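Long-range contacts in protein-tyrosine-phosphatase (Shewanella sp., PDB 2Z72), which probably removes phosphate from phosphotyrosine in proteins, as a cold-active phosphatase of the calcineurin-like family with a two-zinc site: residues Asp9-Ile14 with Ala23-Asp28; Pro51-Ser56 with Val125-Tyr130; Arg217-Asp222 with Asp242-Phe247. All blocks are in the same frame, centred on the assembly; numbering follows the deposited sequence.

Contact 1: residues Asp9-Ile14 with Ala23-Asp28; sequences DGPYVI and AYWICD
W25 turns its side chain so that CG lies opposite the carbonyl carbon and next to the backbone N (chi1 -50°), which lays the indole against P11. The proline ring enters over one face of the six-membered ring: P11 CB stands 3.5 Å from the ring centroid of W25, only 6° off the normal, a close CH-pi contact. P11 CD reaches W25 CZ3 at 3.6 Å. The indole N-H goes elsewhere, to T34 on the next strand.

These two residues sit at the irregular spot of an antiparallel beta hairpin. D9 pairs with I26 and Y12 with Y24, both as hydrogen-bonded pairs, so G10 and P11 together stand opposite W25: a beta bulge, with a cis peptide bond before P11. Beyond it the ladder resumes with Y12 N to Y24 O at 2.9 Å and Y24 N to Y12 O at 2.8 Å. Y24 O takes in addition a CH...O contact from P11 CA, 3.2 Å away. Toward the turn of the hairpin, I14 CG1 meets the edge of the Y24 ring, 3.5 Å from CE1.

On the face of the sheet that carries D9 and Y12, the tyrosine arcs back along its own strand and gives its OH to D9 OD1 at 2.6 Å, on the syn side and 24° out of the carboxylate plane. D9 OD2 accepts a hydrogen bond from N123, so both carboxylate oxygens are engaged. This buried acid is thereby held in a fixed rotation, and the bulge has the Y12-D9 bond on one face of the sheet and the P11-W25 contact on the other.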
loop_
_atom_site.group_PDB
_atom_site.type_symbol
_atom_site.label_atom_id
_atom_site.label_comp_id
_atom_site.label_asym_id
_atom_site.label_seq_id
_atom_site.Cartn_x
_atom_site.Cartn_y
_atom_site.Cartn_z
ATOM N N ASP A 9 15.365 4.421 14.176
ATOM C CA ASP A 9 14.090 3.916 13.653
ATOM C C ASP A 9 12.950 4.688 14.301
ATOM O O ASP A 9 13.027 5.052 15.474
ATOM C CB ASP A 9 13.955 2.449 13.937
ATOM C CG ASP A 9 12.673 1.798 13.443
ATOM O OD1 ASP A 9 12.230 0.883 14.156
ATOM O OD2 ASP A 9 12.171 2.205 12.373
ATOM N N GLY A 10 11.898 4.879 13.569
ATOM C CA GLY A 10 10.701 5.558 14.066
ATOM C C GLY A 10 10.320 6.756 13.265
ATOM O O GLY A 10 10.850 6.992 12.172
ATOM N N PRO A 11 9.391 7.575 13.762
ATOM C CA PRO A 11 8.762 7.405 15.052
ATOM C C PRO A 11 7.599 6.428 15.035
ATOM O O PRO A 11 7.005 6.146 13.986
ATOM C CB PRO A 11 8.234 8.825 15.290
ATOM C CG PRO A 11 7.887 9.360 13.933
ATOM C CD PRO A 11 8.976 8.797 13.044
ATOM N N TYR A 12 7.307 5.896 16.216
ATOM C CA TYR A 12 6.098 5.146 16.503
ATOM C C TYR A 12 5.219 6.087 17.342
ATOM O O TYR A 12 5.589 6.453 18.445
ATOM C CB TYR A 12 6.440 3.888 17.283
ATOM C CG TYR A 12 7.325 2.932 16.509
ATOM C CD1 TYR A 12 8.715 2.999 16.557
ATOM C CD2 TYR A 12 6.777 1.962 15.668
ATOM C CE1 TYR A 12 9.508 2.110 15.849
ATOM C CE2 TYR A 12 7.558 1.113 14.975
ATOM C CZ TYR A 12 8.922 1.186 15.034
ATOM O OH TYR A 12 9.658 0.279 14.292
ATOM N N VAL A 13 4.077 6.514 16.779
ATOM C CA VAL A 13 3.255 7.537 17.380
ATOM C C VAL A 13 1.979 6.939 17.941
ATOM O O VAL A 13 1.283 6.195 17.278
ATOM C CB VAL A 13 2.932 8.661 16.351
ATOM C CG1 VAL A 13 1.946 9.646 16.934
ATOM C CG2 VAL A 13 4.180 9.359 15.866
ATOM N N ILE A 14 1.731 7.268 19.215
ATOM C CA ILE A 14 0.482 6.892 19.907
ATOM C C ILE A 14 -0.445 8.070 19.827
ATOM O O ILE A 14 -0.034 9.188 20.160
ATOM C CB ILE A 14 0.842 6.651 21.411
ATOM C CG1 ILE A 14 1.922 5.594 21.537
ATOM C CG2 ILE A 14 -0.403 6.448 22.211
ATOM C CD1 ILE A 14 1.675 4.312 20.842
ATOM N N ALA A 23 5.379 10.347 20.659
ATOM C CA ALA A 23 6.234 9.701 19.696
ATOM C C ALA A 23 7.386 8.963 20.393
ATOM O O ALA A 23 8.076 9.542 21.256
ATOM C CB ALA A 23 6.789 10.714 18.706
ATOM N N TYR A 24 7.608 7.727 19.962
ATOM C CA TYR A 24 8.695 6.888 20.378
ATOM C C TYR A 24 9.727 6.820 19.244
ATOM O O TYR A 24 9.357 6.485 18.111
ATOM C CB TYR A 24 8.226 5.496 20.729
ATOM C CG TYR A 24 7.313 5.418 21.912
ATOM C CD1 TYR A 24 5.941 5.289 21.796
ATOM C CD2 TYR A 24 7.749 5.491 23.178
ATOM C CE1 TYR A 24 5.133 5.217 22.904
ATOM C CE2 TYR A 24 6.928 5.440 24.293
ATOM C CZ TYR A 24 5.627 5.306 24.160
ATOM O OH TYR A 24 4.810 5.256 25.235
ATOM N N TRP A 25 10.983 7.077 19.554
ATOM C CA TRP A 25 12.071 7.139 18.602
ATOM C C TRP A 25 13.157 6.207 19.055
ATOM O O TRP A 25 13.541 6.215 20.251
ATOM C CB TRP A 25 12.666 8.532 18.507
ATOM C CG TRP A 25 11.689 9.639 18.316
ATOM C CD1 TRP A 25 10.953 10.249 19.296
ATOM C CD2 TRP A 25 11.302 10.305 17.122
ATOM N NE1 TRP A 25 10.161 11.208 18.796
ATOM C CE2 TRP A 25 10.338 11.299 17.447
ATOM C CE3 TRP A 25 11.682 10.178 15.779
ATOM C CZ2 TRP A 25 9.767 12.125 16.471
ATOM C CZ3 TRP A 25 11.111 11.012 14.825
ATOM C CH2 TRP A 25 10.146 11.991 15.172
ATOM N N ILE A 26 13.684 5.394 18.137
ATOM C CA ILE A 26 14.911 4.646 18.393
ATOM C C ILE A 26 16.070 5.445 17.825
ATOM O O ILE A 26 16.139 5.664 16.625
ATOM C CB ILE A 26 14.886 3.248 17.756
ATOM C CG1 ILE A 26 13.655 2.487 18.127
ATOM C CG2 ILE A 26 16.149 2.488 18.152
ATOM C CD1 ILE A 26 13.317 2.459 19.613
ATOM N N CYS A 27 16.925 5.945 18.723
ATOM C CA CYS A 27 18.045 6.802 18.337
ATOM C C CYS A 27 19.324 6.170 18.872
ATOM O O CYS A 27 19.538 6.149 20.087
ATOM C CB CYS A 27 17.837 8.203 18.905
ATOM S SG CYS A 27 16.250 8.934 18.563
ATOM N N ASP A 28 20.161 5.603 18.028
ATOM C CA ASP A 28 21.420 4.962 18.461
ATOM C C ASP A 28 21.125 3.876 19.466
ATOM O O ASP A 28 21.839 3.790 20.498
ATOM C CB ASP A 28 22.361 5.987 19.049
ATOM C CG ASP A 28 23.844 5.685 18.949
ATOM O OD1 ASP A 28 24.315 4.772 18.251
ATOM O OD2 ASP A 28 24.528 6.473 19.637
#

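Contact 2: residues Pro51-Ser56 with Val125-Tyr130; sequences PETKLS and VLWFMY
The segment running through strand 53-54, half of a two-stranded ribbon with strand 40-41, lies against helix 122-138, where W127 and Y130, one turn apart, receive P51, T53, L55 and S56. The two aromatics pack on each other first: W127 CZ3 stands over the centre of the Y130 ring, 3.9 Å above its plane.

T53 bridges the two rings from the strand side, touching each with a different branch. Its OG1 lies beside the backbone N (chi1 -47°), which sends the two branches different ways: OG1 comes within 3.5 Å of W127 CE3, while CG2 rests 3.6 Å from Y130 CD1. P51 crosses the tryptophan at about a right angle, with CG 3.9 Å from W127 CD1. Farther along, K54 O meets the rim of the tyrosine ring in its plane.

The polar grip is at the end of the phenol. Y130, with CG trans to its backbone N (chi1 -179°), extends far enough for its OH to accept the S56 N-H at 2.9 Å, nearly straight at 172°. The same hydroxyl bonds E186, at the start of helix 186-192, and W190 of that helix packs edge-to-face with the phenol ring. A bridging water lies 2.6 Å from T53 OG1 and donates to W127 O at 2.9 Å.

Because the Y130 oxygen already accepts from S56 N, its own proton is probably directed at E186. One buried hydroxyl thus joins the ribbon, helix 122-138 and helix 186-192, while the water links the T53 hydroxyl to the backbone carbonyl of W127, a second polar tie beside the apolar contacts.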
loop_
_atom_site.group_PDB
_atom_site.type_symbol
_atom_site.label_atom_id
_atom_site.label_comp_id
_atom_site.label_asym_id
_atom_site.label_seq_id
_atom_site.Cartn_x
_atom_site.Cartn_y
_atom_site.Cartn_z
ATOM N N PRO A 51 12.047 10.466 9.953
ATOM C CA PRO A 51 11.051 11.409 9.392
ATOM C C PRO A 51 10.261 12.196 10.425
ATOM O O PRO A 51 9.880 11.684 11.469
ATOM C CB PRO A 51 10.116 10.478 8.600
ATOM C CG PRO A 51 10.269 9.166 9.241
ATOM C CD PRO A 51 11.723 9.092 9.672
ATOM N N GLU A 52 9.923 13.414 10.061
ATOM C CA GLU A 52 9.123 14.356 10.762
ATOM C C GLU A 52 7.897 14.596 9.891
ATOM O O GLU A 52 7.993 14.634 8.646
ATOM C CB GLU A 52 9.866 15.653 11.051
ATOM C CG GLU A 52 11.182 15.373 11.777
ATOM C CD GLU A 52 11.910 16.691 12.036
ATOM O OE1 GLU A 52 12.149 16.939 13.253
ATOM O OE2 GLU A 52 12.231 17.433 11.089
ATOM N N THR A 53 6.767 14.622 10.519
ATOM C CA THR A 53 5.464 14.676 9.879
ATOM C C THR A 53 4.521 15.544 10.700
ATOM O O THR A 53 4.585 15.533 11.951
ATOM C CB THR A 53 4.776 13.313 9.772
ATOM O OG1 THR A 53 5.761 12.400 9.263
ATOM C CG2 THR A 53 3.653 13.236 8.740
ATOM N N LYS A 54 3.702 16.261 9.970
ATOM C CA LYS A 54 2.591 16.915 10.626
ATOM C C LYS A 54 1.440 15.918 10.625
ATOM O O LYS A 54 1.083 15.391 9.575
ATOM C CB LYS A 54 2.161 18.225 9.965
ATOM C CG LYS A 54 0.890 18.802 10.553
ATOM C CD LYS A 54 1.055 20.225 11.035
ATOM C CE LYS A 54 -0.282 20.865 11.370
ATOM N NZ LYS A 54 -0.705 21.995 10.507
ATOM N N LEU A 55 0.895 15.683 11.812
ATOM C CA LEU A 55 -0.282 14.832 11.883
ATOM C C LEU A 55 -1.488 15.481 11.193
ATOM O O LEU A 55 -1.671 16.681 11.246
ATOM C CB LEU A 55 -0.626 14.502 13.344
ATOM C CG LEU A 55 0.474 13.760 14.088
ATOM C CD1 LEU A 55 -0.064 13.384 15.471
ATOM C CD2 LEU A 55 0.968 12.515 13.372
ATOM N N SER A 56 -2.232 14.627 10.520
ATOM C CA SER A 56 -3.336 15.050 9.666
ATOM C C SER A 56 -4.647 14.972 10.397
ATOM O O SER A 56 -4.892 13.970 11.053
ATOM C CB SER A 56 -3.352 14.021 8.525
ATOM O OG SER A 56 -4.019 14.501 7.394
ATOM N N VAL A 125 8.988 4.546 4.647
ATOM C CA VAL A 125 7.931 4.407 3.660
ATOM C C VAL A 125 6.609 4.813 4.217
ATOM O O VAL A 125 5.831 5.563 3.567
ATOM C CB VAL A 125 7.870 2.988 3.067
ATOM C CG1 VAL A 125 6.739 2.941 2.036
ATOM C CG2 VAL A 125 9.183 2.606 2.410
ATOM N N LEU A 126 6.261 4.346 5.422
ATOM C CA LEU A 126 4.953 4.653 5.977
ATOM C C LEU A 126 4.741 6.132 6.146
ATOM O O LEU A 126 3.710 6.699 5.734
ATOM C CB LEU A 126 4.788 3.898 7.312
ATOM C CG LEU A 126 4.596 2.379 7.225
ATOM C CD1 LEU A 126 4.772 1.764 8.589
ATOM C CD2 LEU A 126 3.217 1.993 6.693
ATOM N N TRP A 127 5.707 6.819 6.768
ATOM C CA TRP A 127 5.512 8.247 7.016
ATOM C C TRP A 127 5.557 9.046 5.720
ATOM O O TRP A 127 4.900 10.091 5.639
ATOM C CB TRP A 127 6.502 8.781 8.065
ATOM C CG TRP A 127 6.194 8.306 9.440
ATOM C CD1 TRP A 127 6.884 7.453 10.225
ATOM C CD2 TRP A 127 5.021 8.697 10.191
ATOM N NE1 TRP A 127 6.239 7.287 11.411
ATOM C CE2 TRP A 127 5.099 8.035 11.432
ATOM C CE3 TRP A 127 3.925 9.550 9.962
ATOM C CZ2 TRP A 127 4.130 8.183 12.413
ATOM C CZ3 TRP A 127 2.965 9.693 10.937
ATOM C CH2 TRP A 127 3.066 9.021 12.149
ATOM N N PHE A 128 6.343 8.626 4.747
ATOM C CA PHE A 128 6.346 9.255 3.464
ATOM C C PHE A 128 4.966 9.121 2.828
ATOM O O PHE A 128 4.436 10.111 2.300
ATOM C CB PHE A 128 7.423 8.641 2.561
ATOM C CG PHE A 128 7.330 9.100 1.123
ATOM C CD1 PHE A 128 7.705 10.366 0.732
ATOM C CD2 PHE A 128 6.848 8.233 0.173
ATOM C CE1 PHE A 128 7.594 10.775 -0.581
ATOM C CE2 PHE A 128 6.735 8.645 -1.151
ATOM C CZ PHE A 128 7.130 9.910 -1.543
ATOM N N MET A 129 4.395 7.938 2.857
ATOM C CA MET A 129 3.073 7.728 2.229
ATOM C C MET A 129 1.983 8.471 2.974
ATOM O O MET A 129 1.026 8.918 2.321
ATOM C CB MET A 129 2.794 6.244 2.093
ATOM C CG MET A 129 3.649 5.499 1.084
ATOM S SD MET A 129 3.646 6.211 -0.568
ATOM C CE MET A 129 1.917 6.027 -0.973
ATOM N N TYR A 130 2.099 8.613 4.291
ATOM C CA TYR A 130 1.144 9.394 5.079
ATOM C C TYR A 130 1.187 10.851 4.616
ATOM O O TYR A 130 0.180 11.492 4.339
ATOM C CB TYR A 130 1.508 9.193 6.518
ATOM C CG TYR A 130 0.676 9.873 7.584
ATOM C CD1 TYR A 130 0.812 11.229 7.832
ATOM C CD2 TYR A 130 -0.227 9.191 8.367
ATOM C CE1 TYR A 130 0.072 11.882 8.800
ATOM C CE2 TYR A 130 -0.957 9.800 9.372
ATOM C CZ TYR A 130 -0.787 11.151 9.579
ATOM O OH TYR A 130 -1.472 11.844 10.577
HETATM O O HOH W 1 6.331 12.289 6.777
#

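Contact 3: residues Arg217-Asp222 with Asp242-Phe247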
loop_
_atom_site.group_PDB
_atom_site.type_symbol
_atom_site.label_atom_id
_atom_site.label_comp_id
_atom_site.label_asym_id
_atom_site.label_seq_id
_atom_site.Cartn_x
_atom_site.Cartn_y
_atom_site.Cartn_z
ATOM N N ARG A 217 -19.642 -16.115 -4.103
ATOM C CA ARG A 217 -20.024 -15.537 -2.820
ATOM C C ARG A 217 -20.808 -14.229 -2.932
ATOM O O ARG A 217 -21.213 -13.714 -1.912
ATOM C CB ARG A 217 -18.773 -15.305 -1.965
ATOM C CG ARG A 217 -18.157 -16.675 -1.550
ATOM C CD ARG A 217 -17.060 -16.429 -0.536
ATOM N NE ARG A 217 -16.508 -17.743 -0.141
ATOM C CZ ARG A 217 -17.027 -18.500 0.809
ATOM N NH1 ARG A 217 -18.086 -18.147 1.516
ATOM N NH2 ARG A 217 -16.456 -19.668 1.069
ATOM N N GLU A 218 -21.032 -13.743 -4.158
ATOM C CA GLU A 218 -21.866 -12.600 -4.417
ATOM C C GLU A 218 -21.323 -11.420 -3.613
ATOM O O GLU A 218 -22.085 -10.620 -3.078
ATOM C CB GLU A 218 -23.313 -12.867 -4.006
ATOM C CG GLU A 218 -23.932 -14.081 -4.690
ATOM C CD GLU A 218 -25.421 -14.235 -4.430
ATOM O OE1 GLU A 218 -26.143 -14.685 -5.360
ATOM O OE2 GLU A 218 -25.899 -13.928 -3.314
ATOM N N LEU A 219 -20.007 -11.265 -3.562
ATOM C CA LEU A 219 -19.417 -10.136 -2.851
ATOM C C LEU A 219 -19.536 -8.856 -3.641
ATOM O O LEU A 219 -19.790 -8.792 -4.840
ATOM C CB LEU A 219 -17.940 -10.434 -2.538
ATOM C CG LEU A 219 -17.717 -11.262 -1.281
ATOM C CD1 LEU A 219 -16.422 -12.023 -1.318
ATOM C CD2 LEU A 219 -17.796 -10.333 -0.066
ATOM N N THR A 220 -19.408 -7.737 -2.929
ATOM C CA THR A 220 -19.309 -6.403 -3.474
ATOM C C THR A 220 -18.068 -5.719 -2.889
ATOM O O THR A 220 -17.606 -6.111 -1.805
ATOM C CB THR A 220 -20.537 -5.529 -3.184
ATOM O OG1 THR A 220 -20.550 -5.303 -1.786
ATOM C CG2 THR A 220 -21.822 -6.210 -3.660
ATOM N N LEU A 221 -17.585 -4.713 -3.591
ATOM C CA LEU A 221 -16.461 -3.924 -3.083
ATOM C C LEU A 221 -16.773 -3.403 -1.680
ATOM O O LEU A 221 -15.953 -3.522 -0.768
ATOM C CB LEU A 221 -16.089 -2.820 -4.022
ATOM C CG LEU A 221 -14.881 -3.074 -4.959
ATOM C CD1 LEU A 221 -15.030 -4.331 -5.740
ATOM C CD2 LEU A 221 -14.617 -1.838 -5.796
ATOM N N ASP A 222 -17.963 -2.799 -1.471
ATOM C CA ASP A 222 -18.205 -2.170 -0.195
ATOM C C ASP A 222 -18.263 -3.192 0.927
ATOM O O ASP A 222 -17.748 -2.958 2.011
ATOM C CB ASP A 222 -19.471 -1.320 -0.206
ATOM C CG ASP A 222 -19.642 -0.575 1.096
ATOM O OD1 ASP A 222 -20.550 -0.907 1.814
ATOM O OD2 ASP A 222 -18.843 0.300 1.498
ATOM N N ASP A 242 -14.945 -18.261 10.188
ATOM C CA ASP A 242 -16.015 -17.587 9.399
ATOM C C ASP A 242 -15.756 -17.861 7.921
ATOM O O ASP A 242 -14.691 -17.476 7.416
ATOM C CB ASP A 242 -16.079 -16.096 9.758
ATOM C CG ASP A 242 -17.236 -15.409 9.057
ATOM O OD1 ASP A 242 -18.291 -15.254 9.651
ATOM O OD2 ASP A 242 -17.118 -15.086 7.865
ATOM N N ASP A 243 -16.668 -18.524 7.215
ATOM C CA ASP A 243 -16.405 -18.902 5.834
ATOM C C ASP A 243 -16.013 -17.731 4.981
ATOM O O ASP A 243 -15.100 -17.811 4.157
ATOM C CB ASP A 243 -17.740 -19.534 5.421
ATOM C CG ASP A 243 -17.930 -19.913 3.983
ATOM O OD1 ASP A 243 -16.896 -20.366 3.425
ATOM O OD2 ASP A 243 -19.034 -19.769 3.424
ATOM N N LEU A 244 -16.725 -16.618 5.184
ATOM C CA LEU A 244 -16.463 -15.476 4.312
ATOM C C LEU A 244 -15.166 -14.779 4.661
ATOM O O LEU A 244 -14.394 -14.418 3.741
ATOM C CB LEU A 244 -17.640 -14.515 4.402
ATOM C CG LEU A 244 -17.513 -13.219 3.626
ATOM C CD1 LEU A 244 -17.237 -13.462 2.165
ATOM C CD2 LEU A 244 -18.803 -12.381 3.731
ATOM N N LEU A 245 -14.910 -14.586 5.955
ATOM C CA LEU A 245 -13.639 -14.005 6.349
ATOM C C LEU A 245 -12.479 -14.894 5.920
ATOM O O LEU A 245 -11.409 -14.380 5.542
ATOM C CB LEU A 245 -13.599 -13.723 7.859
ATOM C CG LEU A 245 -14.574 -12.680 8.360
ATOM C CD1 LEU A 245 -14.460 -12.522 9.876
ATOM C CD2 LEU A 245 -14.431 -11.347 7.631
ATOM N N ASN A 246 -12.657 -16.198 6.005
ATOM C CA ASN A 246 -11.606 -17.129 5.613
ATOM C C ASN A 246 -11.227 -16.935 4.150
ATOM O O ASN A 246 -10.078 -16.821 3.763
ATOM C CB ASN A 246 -12.100 -18.532 5.933
ATOM C CG ASN A 246 -11.040 -19.587 5.693
ATOM O OD1 ASN A 246 -10.335 -19.535 4.674
ATOM N ND2 ASN A 246 -10.895 -20.545 6.595
ATOM N N PHE A 247 -12.255 -16.828 3.311
ATOM C CA PHE A 247 -12.033 -16.477 1.889
ATOM C C PHE A 247 -11.269 -15.184 1.742
ATOM O O PHE A 247 -10.268 -15.089 1.059
ATOM C CB PHE A 247 -13.364 -16.339 1.132
ATOM C CG PHE A 247 -13.148 -15.778 -0.242
ATOM C CD1 PHE A 247 -13.715 -14.565 -0.613
ATOM C CD2 PHE A 247 -12.353 -16.417 -1.158
ATOM C CE1 PHE A 247 -13.485 -14.018 -1.843
ATOM C CE2 PHE A 247 -12.127 -15.910 -2.416
ATOM C CZ PHE A 247 -12.665 -14.702 -2.760
#
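R217 and F247 run past each other in opposite directions, with the guanidinium and the phenyl ring nearly parallel, 22° apart. They are displaced rather than stacked: R217 NE lies 3.7 Å from F247 CB, and R217 CD is 3.8 Å from F247 CD1, so the arginine slides along the root of the phenylalanine. Its chain is extended from CG to NE, and this length takes the charged end past the ring to D243 in the first turn of helix 243-249, the helix that D242 caps.

There the flat groups stand steeply, with the guanidinium and carboxylate planes 68° apart. In the conformer given for D243, one of two, R217 NH1 donates to D243 OD2 at 2.7 Å, close to straight at 179°. The oxygen lies in the guanidinium plane but is approached from above the carboxylate plane. R217 NH2 pairs with D243 OD1 at a modelled separation so short that its exact geometry is doubtful. R217 also has D243 O over one guanidinium face, and its NE makes a salt bridge to E213 of helix 212-216.

L219, which follows the Schellman motif at E218, fills the inner side. Its CD1 meets the edge of the F247 ring, 3.6 Å from CE1, and lies 3.9 Å from L244 CD1.

The loop 217-220, between helices 212-216 and 221-231, thus packs on the start of helix 243-249. The carboxylates of E213 and D243 would both be expected to stabilise the positive charge of R217, which ties the end of one helix to the beginning of another above an apolar floor of leucine and phenylalanine.

In the fold
Starting from the N terminus, contact 1 closes the short hairpin of strands 8-14 and 22-27. The chain then passes through strands 30-35 and 40-41 before residues 51-56, where contact 2 opens a much longer loop that closes on helix 122-138. Contact 3 comes last and closes a mostly helical excursion between residues 217-222 and 242-247. All three follow in series, neither nested nor crossed. Contacts 1 and 2 nevertheless touch, through a probable hydrogen bond from W127 NE1 to P11 O, so the N-terminal hairpin and the ribbon both rest on helix 122-138. Contact 3 stands apart, its centre about 32 Å from that of contact 2, across the chain's centre.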